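Local coordinates for protein extracellular invertase (Aspergillus kawachii, PDB 5XH8) that probably cleaves the beta-fructofuranosyl linkage of sucrose and passes the fructosyl group to water or to another sugar, building short fructooligosaccharides such as 1-kestose, at residues Asp71-Tyr76 / Arg341-Val346; Leu371-Leu376 / Arg420-Ala425; Asn387-Glu392 / Leu526-Asn531; Pro382-Asn387 / Gly407-Gln412. All coordinates share one frame; numbering follows the deposited sequence.

Contact 1: Asp71-Tyr76 / Arg341-Val346; sequences DDLATY and RFISYV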
# COMPACT_ATOMS: atom_id res chain seq x y z
N ASP A 71 0.65 6.66 -37.36
CA ASP A 71 0.78 5.54 -38.29
C ASP A 71 1.98 5.67 -39.18
O ASP A 71 2.19 4.79 -40.02
CB ASP A 71 -0.51 5.32 -39.11
CG ASP A 71 -0.81 6.46 -40.08
OD1 ASP A 71 0.11 7.05 -40.65
OD2 ASP A 71 -2.00 6.74 -40.28
N ASP A 72 2.77 6.73 -39.01
CA ASP A 72 3.91 6.98 -39.89
C ASP A 72 5.19 7.43 -39.17
O ASP A 72 6.25 7.57 -39.79
CB ASP A 72 3.49 8.00 -40.97
CG ASP A 72 3.03 9.35 -40.37
OD1 ASP A 72 3.17 9.54 -39.14
OD2 ASP A 72 2.53 10.21 -41.12
N LEU A 73 5.09 7.63 -37.84
CA LEU A 73 6.17 8.20 -37.04
C LEU A 73 6.64 9.58 -37.55
O LEU A 73 7.81 9.94 -37.48
CB LEU A 73 7.34 7.22 -36.86
CG LEU A 73 8.23 7.48 -35.62
CD1 LEU A 73 7.48 7.24 -34.31
CD2 LEU A 73 9.50 6.64 -35.67
N ALA A 74 5.66 10.35 -38.01
CA ALA A 74 5.87 11.73 -38.46
C ALA A 74 4.77 12.62 -37.96
O ALA A 74 5.03 13.66 -37.32
CB ALA A 74 5.95 11.80 -39.97
N THR A 75 3.53 12.20 -38.22
CA THR A 75 2.35 12.94 -37.84
C THR A 75 1.53 12.18 -36.79
O THR A 75 1.61 10.95 -36.69
CB THR A 75 1.44 13.16 -39.06
OG1 THR A 75 0.97 11.89 -39.53
CG2 THR A 75 2.20 13.90 -40.17
N TYR A 76 0.71 12.92 -36.05
CA TYR A 76 0.01 12.39 -34.88
C TYR A 76 -1.47 12.75 -34.89
O TYR A 76 -1.87 13.78 -35.46
CB TYR A 76 0.67 12.91 -33.59
CG TYR A 76 2.13 12.58 -33.54
CD1 TYR A 76 3.07 13.41 -34.14
CD2 TYR A 76 2.58 11.40 -32.93
CE1 TYR A 76 4.41 13.09 -34.13
CE2 TYR A 76 3.94 11.09 -32.91
CZ TYR A 76 4.85 11.94 -33.51
OH TYR A 76 6.21 11.66 -33.50
N ARG A 341 13.40 -0.79 -34.08
CA ARG A 341 14.05 0.45 -33.62
C ARG A 341 13.77 0.66 -32.15
O ARG A 341 12.88 0.02 -31.60
CB ARG A 341 13.53 1.64 -34.42
CG ARG A 341 14.05 1.66 -35.85
CD ARG A 341 13.51 2.82 -36.61
NE ARG A 341 12.12 2.65 -37.00
CZ ARG A 341 11.39 3.59 -37.61
NH1 ARG A 341 11.91 4.78 -37.88
NH2 ARG A 341 10.14 3.32 -37.96
N PHE A 342 14.56 1.52 -31.52
CA PHE A 342 14.27 2.10 -30.24
C PHE A 342 14.12 3.61 -30.42
O PHE A 342 15.11 4.31 -30.70
CB PHE A 342 15.35 1.79 -29.21
CG PHE A 342 14.96 2.20 -27.81
CD1 PHE A 342 14.17 1.37 -27.03
CD2 PHE A 342 15.36 3.43 -27.30
CE1 PHE A 342 13.79 1.76 -25.76
CE2 PHE A 342 14.98 3.82 -26.03
CZ PHE A 342 14.19 3.00 -25.26
N ILE A 343 12.88 4.10 -30.28
CA ILE A 343 12.56 5.51 -30.50
C ILE A 343 12.45 6.17 -29.13
O ILE A 343 11.68 5.69 -28.28
CB ILE A 343 11.22 5.63 -31.26
CG1 ILE A 343 11.23 4.79 -32.55
CG2 ILE A 343 10.86 7.11 -31.49
CD1 ILE A 343 12.36 5.09 -33.52
N SER A 344 13.23 7.23 -28.91
CA SER A 344 13.21 8.01 -27.68
C SER A 344 12.73 9.46 -27.91
O SER A 344 13.20 10.15 -28.85
CB SER A 344 14.61 8.08 -27.09
OG SER A 344 14.58 8.63 -25.79
N TYR A 345 11.77 9.88 -27.08
CA TYR A 345 11.32 11.27 -26.98
C TYR A 345 11.88 11.88 -25.72
O TYR A 345 11.55 11.46 -24.60
CB TYR A 345 9.79 11.37 -26.94
CG TYR A 345 9.09 10.93 -28.18
CD1 TYR A 345 8.82 9.58 -28.42
CD2 TYR A 345 8.66 11.85 -29.12
CE1 TYR A 345 8.18 9.16 -29.57
CE2 TYR A 345 8.01 11.46 -30.27
CZ TYR A 345 7.77 10.11 -30.50
OH TYR A 345 7.13 9.70 -31.64
N VAL A 346 12.71 12.89 -25.89
CA VAL A 346 13.21 13.71 -24.80
C VAL A 346 12.22 14.84 -24.49
O VAL A 346 11.63 15.39 -25.39
CB VAL A 346 14.56 14.33 -25.19
CG1 VAL A 346 15.10 15.26 -24.10
CG2 VAL A 346 15.57 13.22 -25.48

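Contact 2: Leu371-Leu376 / Arg420-Ala425; sequences LLPREL and RETKAA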
# COMPACT_ATOMS: atom_id res chain seq x y z
N LEU A 371 10.84 16.74 -27.67
CA LEU A 371 11.73 16.88 -28.83
C LEU A 371 11.36 15.88 -29.94
O LEU A 371 10.48 15.01 -29.76
CB LEU A 371 13.18 16.75 -28.39
CG LEU A 371 13.59 17.76 -27.31
CD1 LEU A 371 15.07 17.59 -26.99
CD2 LEU A 371 13.31 19.19 -27.76
N LEU A 372 12.00 16.02 -31.10
CA LEU A 372 11.73 15.14 -32.22
C LEU A 372 12.04 13.67 -31.80
O LEU A 372 12.98 13.43 -31.06
CB LEU A 372 12.64 15.49 -33.41
CG LEU A 372 12.57 16.90 -34.01
CD1 LEU A 372 13.75 17.09 -34.95
CD2 LEU A 372 11.22 17.11 -34.68
N PRO A 373 11.24 12.71 -32.28
CA PRO A 373 11.56 11.32 -31.97
C PRO A 373 12.95 11.01 -32.49
O PRO A 373 13.29 11.43 -33.62
CB PRO A 373 10.51 10.53 -32.75
CG PRO A 373 10.00 11.46 -33.81
CD PRO A 373 10.09 12.82 -33.19
N ARG A 374 13.75 10.30 -31.69
CA ARG A 374 15.12 9.96 -32.06
C ARG A 374 15.31 8.43 -32.12
O ARG A 374 14.86 7.70 -31.22
CB ARG A 374 16.10 10.56 -31.09
CG ARG A 374 16.15 12.07 -31.15
CD ARG A 374 16.95 12.73 -30.06
NE ARG A 374 16.82 14.19 -30.21
CZ ARG A 374 17.30 15.11 -29.38
NH1 ARG A 374 17.96 14.77 -28.29
NH2 ARG A 374 17.10 16.38 -29.66
N GLU A 375 15.93 7.97 -33.21
CA GLU A 375 16.44 6.60 -33.33
C GLU A 375 17.74 6.49 -32.56
O GLU A 375 18.62 7.35 -32.69
CB GLU A 375 16.63 6.21 -34.82
CG GLU A 375 15.33 5.94 -35.52
CD GLU A 375 15.50 5.65 -37.00
OE1 GLU A 375 16.58 5.20 -37.36
OE2 GLU A 375 14.55 5.85 -37.80
N LEU A 376 17.82 5.45 -31.72
CA LEU A 376 19.06 5.11 -31.03
C LEU A 376 19.63 3.81 -31.60
O LEU A 376 18.87 2.85 -31.89
CB LEU A 376 18.84 4.98 -29.53
CG LEU A 376 18.24 6.19 -28.81
CD1 LEU A 376 18.29 5.93 -27.30
CD2 LEU A 376 18.94 7.50 -29.14
N ARG A 420 13.71 8.40 -38.91
CA ARG A 420 13.88 8.57 -40.36
C ARG A 420 12.71 9.25 -41.03
O ARG A 420 12.92 10.18 -41.83
CB ARG A 420 14.27 7.26 -41.06
CG ARG A 420 13.20 6.17 -41.11
CD ARG A 420 13.81 4.81 -41.43
NE ARG A 420 14.83 4.47 -40.43
CZ ARG A 420 15.65 3.41 -40.49
NH1 ARG A 420 15.56 2.53 -41.48
NH2 ARG A 420 16.54 3.24 -39.54
N GLU A 421 11.49 8.85 -40.67
CA GLU A 421 10.29 9.37 -41.31
C GLU A 421 10.01 10.83 -40.94
O GLU A 421 9.51 11.62 -41.76
CB GLU A 421 9.08 8.53 -40.97
CG GLU A 421 9.24 7.05 -41.28
CD GLU A 421 9.67 6.19 -40.09
OE1 GLU A 421 10.41 6.68 -39.21
OE2 GLU A 421 9.28 5.01 -40.04
N THR A 422 10.33 11.19 -39.69
CA THR A 422 10.25 12.56 -39.24
C THR A 422 11.28 13.45 -39.94
O THR A 422 10.97 14.57 -40.33
CB THR A 422 10.40 12.65 -37.71
OG1 THR A 422 9.23 12.08 -37.12
CG2 THR A 422 10.55 14.09 -37.24
N LYS A 423 12.52 12.96 -40.08
CA LYS A 423 13.53 13.73 -40.79
C LYS A 423 13.10 14.03 -42.25
O LYS A 423 13.24 15.18 -42.71
CB LYS A 423 14.89 13.05 -40.75
CG LYS A 423 15.98 13.88 -41.40
CD LYS A 423 17.35 13.26 -41.28
CE LYS A 423 18.42 14.22 -41.78
NZ LYS A 423 19.69 13.47 -41.94
N ALA A 424 12.56 13.02 -42.93
CA ALA A 424 12.11 13.20 -44.31
C ALA A 424 10.97 14.22 -44.37
O ALA A 424 10.93 15.06 -45.29
CB ALA A 424 11.67 11.88 -44.93
N ALA A 425 10.05 14.17 -43.39
CA ALA A 425 8.95 15.12 -43.36
C ALA A 425 9.44 16.55 -43.06
O ALA A 425 8.94 17.52 -43.64
CB ALA A 425 7.85 14.67 -42.40

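Contact 3: Asn387-Glu392 / Leu526-Asn531; sequences NALARE and LFDVLN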
# COMPACT_ATOMS: atom_id res chain seq x y z
N ASN A 387 45.53 8.01 -31.07
CA ASN A 387 46.28 8.95 -30.23
C ASN A 387 45.56 9.12 -28.89
O ASN A 387 44.63 8.36 -28.60
CB ASN A 387 46.50 10.29 -30.96
CG ASN A 387 45.20 10.94 -31.42
OD1 ASN A 387 44.12 10.65 -30.90
ND2 ASN A 387 45.30 11.82 -32.42
N ALA A 388 46.02 10.06 -28.07
CA ALA A 388 45.41 10.38 -26.78
C ALA A 388 43.91 10.69 -26.89
O ALA A 388 43.10 10.19 -26.09
CB ALA A 388 46.14 11.56 -26.15
N LEU A 389 43.55 11.48 -27.90
CA LEU A 389 42.16 11.90 -28.10
C LEU A 389 41.23 10.70 -28.20
O LEU A 389 40.18 10.67 -27.55
CB LEU A 389 42.01 12.76 -29.36
CG LEU A 389 42.76 14.09 -29.39
CD1 LEU A 389 42.58 14.72 -30.76
CD2 LEU A 389 42.31 15.05 -28.30
N ALA A 390 41.62 9.72 -29.01
CA ALA A 390 40.82 8.52 -29.21
C ALA A 390 40.80 7.59 -27.99
O ALA A 390 39.82 6.89 -27.78
CB ALA A 390 41.30 7.76 -30.44
N ARG A 391 41.89 7.58 -27.22
CA ARG A 391 42.10 6.61 -26.13
C ARG A 391 41.65 7.11 -24.75
O ARG A 391 41.73 6.35 -23.79
CB ARG A 391 43.59 6.21 -26.04
CG ARG A 391 44.09 5.33 -27.18
CD ARG A 391 43.72 3.87 -26.97
NE ARG A 391 44.06 3.07 -28.15
CZ ARG A 391 43.86 1.77 -28.27
NH1 ARG A 391 43.29 1.08 -27.28
NH2 ARG A 391 44.21 1.13 -29.38
N GLU A 392 41.20 8.35 -24.64
CA GLU A 392 40.81 8.90 -23.34
C GLU A 392 39.72 8.00 -22.75
O GLU A 392 38.85 7.52 -23.48
CB GLU A 392 40.31 10.33 -23.50
CG GLU A 392 39.96 11.03 -22.21
CD GLU A 392 39.73 12.52 -22.40
OE1 GLU A 392 38.99 13.11 -21.60
OE2 GLU A 392 40.27 13.10 -23.36
N LEU A 526 35.87 16.08 -31.89
CA LEU A 526 36.16 15.78 -33.29
C LEU A 526 37.54 15.12 -33.24
O LEU A 526 38.52 15.75 -32.82
CB LEU A 526 36.18 17.09 -34.10
CG LEU A 526 34.83 17.84 -34.13
CD1 LEU A 526 34.91 19.20 -34.81
CD2 LEU A 526 33.78 16.97 -34.80
N PHE A 527 37.59 13.84 -33.60
CA PHE A 527 38.83 13.07 -33.48
C PHE A 527 39.74 13.33 -34.69
O PHE A 527 39.31 13.92 -35.70
CB PHE A 527 38.54 11.57 -33.43
CG PHE A 527 37.68 11.16 -32.27
CD1 PHE A 527 38.24 10.89 -31.03
CD2 PHE A 527 36.30 11.00 -32.44
CE1 PHE A 527 37.44 10.49 -29.97
CE2 PHE A 527 35.50 10.60 -31.37
CZ PHE A 527 36.07 10.34 -30.14
N ASP A 528 40.98 12.87 -34.60
CA ASP A 528 41.87 12.84 -35.77
C ASP A 528 41.52 11.59 -36.56
O ASP A 528 41.41 10.51 -35.98
CB ASP A 528 43.34 12.89 -35.34
CG ASP A 528 43.69 14.21 -34.69
OD1 ASP A 528 43.33 15.26 -35.24
OD2 ASP A 528 44.31 14.21 -33.62
N VAL A 529 41.33 11.76 -37.86
CA VAL A 529 40.83 10.72 -38.75
C VAL A 529 41.77 10.57 -39.96
O VAL A 529 42.45 11.52 -40.34
CB VAL A 529 39.39 11.08 -39.18
CG1 VAL A 529 38.82 10.07 -40.16
CG2 VAL A 529 38.48 11.15 -37.95
N LEU A 530 41.80 9.37 -40.55
CA LEU A 530 42.68 9.04 -41.67
C LEU A 530 41.86 8.58 -42.88
O LEU A 530 41.14 7.59 -42.80
CB LEU A 530 43.64 7.93 -41.24
CG LEU A 530 44.90 7.76 -42.07
CD1 LEU A 530 45.96 8.75 -41.61
CD2 LEU A 530 45.41 6.32 -41.99
N ASN A 531 41.97 9.31 -44.00
CA ASN A 531 41.29 8.94 -45.25
C ASN A 531 42.17 9.29 -46.44
O ASN A 531 42.70 10.40 -46.50
CB ASN A 531 39.96 9.67 -45.38
CG ASN A 531 38.84 8.97 -44.65
OD1 ASN A 531 38.16 8.11 -45.21
ND2 ASN A 531 38.63 9.33 -43.39

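Contact 4: Pro382-Asn387 / Gly407-Gln412; sequences PNVVDN and GTVELQ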
# COMPACT_ATOMS: atom_id res chain seq x y z
N PRO A 382 34.93 4.70 -37.81
CA PRO A 382 36.16 4.03 -38.27
C PRO A 382 37.31 5.00 -38.60
O PRO A 382 37.12 6.21 -38.68
CB PRO A 382 35.70 3.27 -39.52
CG PRO A 382 34.55 4.05 -40.05
CD PRO A 382 33.92 4.77 -38.88
N ASN A 383 38.51 4.44 -38.74
CA ASN A 383 39.67 5.16 -39.27
C ASN A 383 40.09 6.36 -38.43
O ASN A 383 40.58 7.36 -38.94
CB ASN A 383 39.43 5.59 -40.73
CG ASN A 383 39.02 4.44 -41.64
OD1 ASN A 383 39.40 3.29 -41.44
ND2 ASN A 383 38.24 4.76 -42.65
N VAL A 384 39.91 6.24 -37.12
CA VAL A 384 40.30 7.27 -36.17
C VAL A 384 41.76 7.02 -35.82
O VAL A 384 42.15 5.87 -35.62
CB VAL A 384 39.43 7.20 -34.89
CG1 VAL A 384 39.99 8.06 -33.75
CG2 VAL A 384 37.99 7.60 -35.23
N VAL A 385 42.52 8.10 -35.70
CA VAL A 385 43.94 8.02 -35.39
C VAL A 385 44.09 7.63 -33.93
O VAL A 385 43.48 8.23 -33.05
CB VAL A 385 44.66 9.36 -35.65
CG1 VAL A 385 46.11 9.33 -35.13
CG2 VAL A 385 44.62 9.70 -37.13
N ASP A 386 44.93 6.61 -33.71
CA ASP A 386 45.13 6.03 -32.40
C ASP A 386 46.07 6.91 -31.58
O ASP A 386 47.24 6.59 -31.41
CB ASP A 386 45.69 4.61 -32.56
CG ASP A 386 45.68 3.82 -31.26
OD1 ASP A 386 45.68 4.41 -30.16
OD2 ASP A 386 45.65 2.58 -31.33
N ASN A 387 45.53 8.01 -31.07
CA ASN A 387 46.28 8.95 -30.23
C ASN A 387 45.56 9.12 -28.89
O ASN A 387 44.63 8.36 -28.60
CB ASN A 387 46.50 10.29 -30.96
CG ASN A 387 45.20 10.94 -31.42
OD1 ASN A 387 44.12 10.65 -30.90
ND2 ASN A 387 45.30 11.82 -32.42
N GLY A 407 47.75 2.55 -38.06
CA GLY A 407 47.88 3.44 -36.90
C GLY A 407 46.52 3.92 -36.37
O GLY A 407 46.46 4.92 -35.65
N THR A 408 45.45 3.20 -36.71
CA THR A 408 44.07 3.63 -36.46
C THR A 408 43.36 2.77 -35.42
O THR A 408 43.86 1.71 -35.01
CB THR A 408 43.23 3.60 -37.77
OG1 THR A 408 43.23 2.29 -38.33
CG2 THR A 408 43.78 4.58 -38.80
N VAL A 409 42.18 3.24 -35.00
CA VAL A 409 41.21 2.47 -34.19
C VAL A 409 39.79 2.63 -34.75
O VAL A 409 39.48 3.64 -35.39
CB VAL A 409 41.21 2.88 -32.70
CG1 VAL A 409 42.50 2.45 -32.02
CG2 VAL A 409 41.01 4.38 -32.52
N GLU A 410 38.94 1.63 -34.53
CA GLU A 410 37.49 1.79 -34.68
C GLU A 410 36.89 2.14 -33.31
O GLU A 410 37.12 1.45 -32.31
CB GLU A 410 36.85 0.51 -35.20
CG GLU A 410 35.40 0.73 -35.62
CD GLU A 410 34.78 -0.49 -36.23
OE1 GLU A 410 35.08 -1.61 -35.77
OE2 GLU A 410 33.97 -0.34 -37.17
N LEU A 411 36.13 3.24 -33.27
CA LEU A 411 35.45 3.65 -32.05
C LEU A 411 33.99 3.25 -32.10
O LEU A 411 33.40 3.09 -33.19
CB LEU A 411 35.55 5.15 -31.84
CG LEU A 411 36.94 5.75 -31.61
CD1 LEU A 411 36.80 7.23 -31.29
CD2 LEU A 411 37.69 5.02 -30.49
N GLN A 412 33.42 3.08 -30.91
CA GLN A 412 32.01 2.75 -30.73
C GLN A 412 31.38 3.77 -29.78
O GLN A 412 32.00 4.17 -28.79
CB GLN A 412 31.88 1.35 -30.15
CG GLN A 412 30.49 0.76 -30.18
CD GLN A 412 30.34 -0.42 -29.23
OE1 GLN A 412 30.52 -0.29 -28.02
NE2 GLN A 412 30.02 -1.56 -29.77

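Contact 1: Asp71-Tyr76 / Arg341-Val346
Y76 and Y345 approach from opposite directions and meet through their phenol oxygens, Y76 OH lying 2.9 Å from Y345 OH in a hydrogen bond that either tyrosine could donate. Each oxygen sits at the edge of the partner ring, near its plane, so the rings are joined through their hydroxyls, without stacking. L73 fits in beside this pair. Its CG is turned anti to the backbone N (chi1 -157°), which carries the two methyl groups across to strand 341-348. There CD1 touches Y345 OH at 3.6 Å as the leucine runs alongside the tyrosine, the two pointing opposite ways, while CD2 meets I343 CD1 tip to tip at 3.9 Å. The same CD2 also approaches R341 NH1 obliquely, at 3.8 Å; the charge of that guanidinium is answered by E421 and E375. The contact thus packs the turn linking strands 65-70 and 77-78 against strand 341-348, within the N-terminal beta-propeller domain of a family 32 glycoside hydrolase. An Asx turn at D72 shapes this loop. D72 OD1 accepts from A74 N at 2.9 Å and from T75 N at 2.8 Å, both donors arriving from one face of the carboxylate, and D72 OD2 takes the hydroxyl of T75. F54, on strand 54-60, touches both L73 and Y345, and W600 meets the ring of Y76.

Contact 2: Leu371-Leu376 / Arg420-Ala425
E375 and R420 are joined by a two-pronged salt bridge, the guanidinium gripping the carboxylate side-on with one nitrogen for each oxygen. R420 NH2 donates to E375 OE1 at 2.9 Å, almost straight at 175° and within the guanidinium plane; R420 NE reaches the syn lone pair of E375 OE2 at 3.0 Å. The two flat groups are not coplanar but turned 37° apart. A third bond comes from the backbone, R420 N to E375 OE2 at 2.9 Å, from above the carboxylate plane. Because this N-H belongs to the first turn of helix 420-426, the glutamate's negative charge lies where a helix start would probably welcome it. R420 can bring NE and its backbone N to one oxygen because its CG stands between the backbone N and the carbonyl carbon (chi1 68°) and the chain bends again at chi3, bringing NE back to the oxygen that its own backbone N also binds. Further along the helix, T422 packs on the strand: its OG1 faces the ring carbon P373 CG at 3.5 Å, and its CG2 lies 4.0 Å from L372 CD2. In the second shell, R341 bridges E375 OE2 and E421 OE1, two carboxylate oxygens 4.5 Å apart whose mutual repulsion it probably offsets; E421 OE2 bonds to the hydroxyl of S336, and T422 OG1 to the carbonyl of L73. The helix, following directly on strand 408-418, thereby lies against strand 366-385, which is itself flanked by strands 341-348 and 408-418.

Contact 3: Asn387-Glu392 / Leu526-Asn531
N387 ND2 lies 2.9 Å from D528 OD2 in a weak hydrogen bond, its N-H bent to 128°, with the amide and carboxylate planes standing 78° apart. The firmer partner of the aspartate is R469, which engages the other oxygen, D528 OD1, in a salt bridge. N387 does two jobs at once. With CG placed between the backbone N and the carbonyl carbon (chi1 56°), its OD1 turns back over the helix start and accepts from A390 N at 3.3 Å, while ND2 faces the strand. This is an N-cap: the asparagine closes the first turn of the short helix 388-391, and the same amide reaches strand 528-531 through the weak bond. The strand belongs to the C-terminal beta-sandwich domain of the family 32 fold, whereas the helix follows strand 366-385, a strand of the propeller region, so the contact joins the two parts of the molecule. The L389 methyl CD1 packs against the carboxylate, 3.4 Å from D528 OD2. The F527 ring directs its edge at the helix backbone: F527 CE1 is 3.7 Å from L389 O, which lies near the ring plane. On the same ring, F527 CD1 comes within 3.9 Å of A390 CA. W397 meets the F527 ring edge-to-face, and R525 bonds to the carbonyl of L389.

Contact 4: Pro382-Asn387 / Gly407-Gln412
V384 lays its isopropyl group across V409, with V384 CB 4.0 Å from V409 CG2, and crosses L411 at about a right angle, V384 CG1 touching L411 CD1 at 4.1 Å. V384 and V409 point to one face of the sheet, where A390 and F527 pack against the valine of the first segment. Beneath them the backbones pair. V384 and V409 form an antiparallel hydrogen-bonded pair, in which V409 N donates to V384 O at 2.7 Å and V384 N returns a bond to V409 O at 3.2 Å. V385 and T408 make the adjoining non-hydrogen-bonded pair, and T408 CA brings a CA-H toward V384 O at 3.1 Å. The pairing continues into the turn, where D386 N bonds to G407 O at 3.0 Å. This is the meeting of strand 366-385 with strand 408-418, in the part of the mixed sheet that extends toward the C-terminal domain; G407 and T408, both facing D403 of strand 398-403, form a G1 beta bulge. D386 is the centre of an inverse gamma turn that ends the pairing. Its CG is anti to the backbone N (chi1 -169°), which swings the carboxylate over to V409 and leaves D386 OD2 3.2 Å from V409 CG1. R391 takes that same oxygen in a salt bridge.

How the contacts relate
The four contacts form two clusters. Contacts 1 and 2 have centres 7 Å apart and touch directly; the centres of contacts 3 and 4 are 6 Å apart, and the two share N387. The clusters are separated by about 29 to 34 Å between centres, yet strand 366-385 spans the gap, taking part in contact 2 through its first half and in contact 4 at its end, then leading into the helix of contact 3. Along the chain, contact 1 closes before the others open, contact 4 falls between the two segments of contact 2, and contact 3 interleaves with both. One long strand, interrupted by a bulge or short loop, thus runs from the buried central cluster to the outer one, where it meets the C-terminal domain.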